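PDB 1F7C: Rho GTPase-activating protein 26 from Gallus gallus, which speeds GTP hydrolysis by the small GTPases RHOA and CDC42 through its RhoGAP (BH) domain, the part of the protein in this crystal. Local coordinates for residues E136-V141 with F216-E221. Residues are numbered along the deposited sequence; the frame is centred on the assembly and turned at random.
Sequences EIHSLV and FNTVPE
His138, on helix 130-141, holds the last modelled residues, where the chain leaves helix 212-217. Its CB points toward this segment, and CG stands anti to the backbone N (chi1 -177°), which carries the ring out to Thr218 and Pro220. His138 CG itself lies 4.1 Å from Pro220 CB. Over the same face of the ring, His138 ND1 sits 3.7 Å from Pro220 CA, and CD2 runs past Pro220 CD. His138 CE1 comes to 3.4 Å from Pro220 CA. It also passes close to OG1 of Thr218, a hydroxyl that is hydrogen-bonded to Lys214 O. At the tip, His138 NE2 donates to Thr218 O at 2.9 Å, with an N-H...O angle of 157°. The acceptor lies in the ring plane, but the donor approaches from above the carbonyl plane, 47° out of it.

Pro220 covers one face of the imidazole. Its CB stands 3.9 Å from the His138 ring centroid, almost on the normal, in a CH-pi contact. The same CB packs on Ser139 CA. Just past the end of helix 130-141, His142 meets the His138 ring with planes steeply inclined and also touches Pro220.

Val141 CG1 makes a separate apolar contact, 3.7 Å from Phe216 CE2. Phe216 also stacks on His153 and packs on Leu152 and Met156, which ties this end to helix 146-164.

An alanine in place of His138 would probably leave Thr218 O without this donor and open a gap under Pro220.

This is structural packing in the all-helical RhoGAP domain, away from the predicted arginine finger Arg60. It ties the chain after helix 212-217 to helix 130-141 through one ring, by a hydrogen bond at its edge and proline packing on its face. Donation from NE2 implies that this nitrogen carries a proton.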
loop_
_atom_site.group_PDB
_atom_site.type_symbol
_atom_site.label_atom_id
_atom_site.label_comp_id
_atom_site.label_asym_id
_atom_site.label_seq_id
_atom_site.Cartn_x
_atom_site.Cartn_y
_atom_site.Cartn_z
ATOM N N GLU A 136 13.246 13.442 4.762
ATOM C CA GLU A 136 13.987 12.580 3.836
ATOM C C GLU A 136 13.069 11.699 3.005
ATOM O O GLU A 136 13.260 11.558 1.799
ATOM C CB GLU A 136 14.981 11.693 4.598
ATOM C CG GLU A 136 16.347 12.337 4.785
ATOM C CD GLU A 136 17.070 12.575 3.461
ATOM O OE1 GLU A 136 18.104 13.279 3.472
ATOM O OE2 GLU A 136 16.617 12.054 2.415
ATOM N N ILE A 137 12.077 11.108 3.658
ATOM C CA ILE A 137 11.132 10.248 2.974
ATOM C C ILE A 137 10.310 11.095 2.011
ATOM O O ILE A 137 10.033 10.678 0.886
ATOM C CB ILE A 137 10.236 9.514 4.003
ATOM C CG1 ILE A 137 11.091 8.468 4.729
ATOM C CG2 ILE A 137 9.038 8.862 3.312
ATOM C CD1 ILE A 137 10.409 7.724 5.849
ATOM N N HIS A 138 9.945 12.296 2.448
ATOM C CA HIS A 138 9.171 13.207 1.613
ATOM C C HIS A 138 9.943 13.473 0.319
ATOM O O HIS A 138 9.407 13.342 -0.779
ATOM C CB HIS A 138 8.926 14.527 2.350
ATOM C CG HIS A 138 8.078 15.499 1.589
ATOM N ND1 HIS A 138 7.885 16.799 2.001
ATOM C CD2 HIS A 138 7.356 15.356 0.451
ATOM C CE1 HIS A 138 7.082 17.415 1.151
ATOM N NE2 HIS A 138 6.747 16.561 0.201
ATOM N N SER A 139 11.205 13.854 0.466
ATOM C CA SER A 139 12.069 14.119 -0.673
ATOM C C SER A 139 12.246 12.876 -1.553
ATOM O O SER A 139 12.269 12.967 -2.785
ATOM C CB SER A 139 13.434 14.589 -0.184
ATOM O OG SER A 139 14.348 14.591 -1.261
ATOM N N LEU A 140 12.374 11.714 -0.920
ATOM C CA LEU A 140 12.537 10.466 -1.664
ATOM C C LEU A 140 11.298 10.115 -2.482
ATOM O O LEU A 140 11.408 9.557 -3.570
ATOM C CB LEU A 140 12.870 9.311 -0.711
ATOM C CG LEU A 140 14.300 9.320 -0.155
ATOM C CD1 LEU A 140 14.442 8.248 0.918
ATOM C CD2 LEU A 140 15.295 9.071 -1.284
ATOM N N VAL A 141 10.118 10.433 -1.961
ATOM C CA VAL A 141 8.892 10.132 -2.680
ATOM C C VAL A 141 8.774 10.972 -3.938
ATOM O O VAL A 141 8.276 10.499 -4.960
ATOM C CB VAL A 141 7.634 10.368 -1.803
ATOM C CG1 VAL A 141 6.370 10.287 -2.665
ATOM C CG2 VAL A 141 7.578 9.334 -0.677
ATOM N N PHE A 216 2.444 13.798 -0.078
ATOM C CA PHE A 216 1.982 13.734 -1.462
ATOM C C PHE A 216 1.366 14.996 -2.058
ATOM O O PHE A 216 1.361 15.159 -3.277
ATOM C CB PHE A 216 0.991 12.583 -1.650
ATOM C CG PHE A 216 1.577 11.227 -1.397
ATOM C CD1 PHE A 216 1.478 10.635 -0.141
ATOM C CD2 PHE A 216 2.259 10.550 -2.411
ATOM C CE1 PHE A 216 2.049 9.392 0.107
ATOM C CE2 PHE A 216 2.837 9.304 -2.175
ATOM C CZ PHE A 216 2.732 8.727 -0.914
ATOM N N ASN A 217 0.847 15.893 -1.228
ATOM C CA ASN A 217 0.220 17.089 -1.783
ATOM C C ASN A 217 1.079 18.343 -1.824
ATOM O O ASN A 217 0.644 19.367 -2.340
ATOM C CB ASN A 217 -1.093 17.379 -1.060
ATOM C CG ASN A 217 -2.094 16.250 -1.215
ATOM O OD1 ASN A 217 -2.198 15.649 -2.285
ATOM N ND2 ASN A 217 -2.844 15.966 -0.154
ATOM N N THR A 218 2.299 18.261 -1.303
ATOM C CA THR A 218 3.208 19.404 -1.311
ATOM C C THR A 218 4.599 18.963 -1.776
ATOM O O THR A 218 4.958 17.791 -1.660
ATOM C CB THR A 218 3.343 20.033 0.095
ATOM O OG1 THR A 218 4.352 19.334 0.834
ATOM C CG2 THR A 218 2.018 19.953 0.857
ATOM N N VAL A 219 5.372 19.907 -2.304
ATOM C CA VAL A 219 6.730 19.644 -2.773
ATOM C C VAL A 219 7.697 19.782 -1.603
ATOM O O VAL A 219 7.533 20.651 -0.755
ATOM C CB VAL A 219 7.131 20.632 -3.885
ATOM C CG1 VAL A 219 8.630 20.546 -4.156
ATOM C CG2 VAL A 219 6.340 20.324 -5.153
ATOM N N PRO A 220 8.722 18.921 -1.539
ATOM C CA PRO A 220 9.664 19.028 -0.420
ATOM C C PRO A 220 10.396 20.366 -0.299
ATOM O O PRO A 220 10.646 21.056 -1.294
ATOM C CB PRO A 220 10.603 17.837 -0.638
ATOM C CG PRO A 220 10.510 17.578 -2.114
ATOM C CD PRO A 220 9.051 17.777 -2.406
ATOM N N GLU A 221 10.723 20.719 0.943
ATOM C CA GLU A 221 11.417 21.962 1.270
ATOM C C GLU A 221 12.748 22.114 0.531
ATOM O O GLU A 221 13.791 21.743 1.116
ATOM C CB GLU A 221 11.643 22.044 2.782
#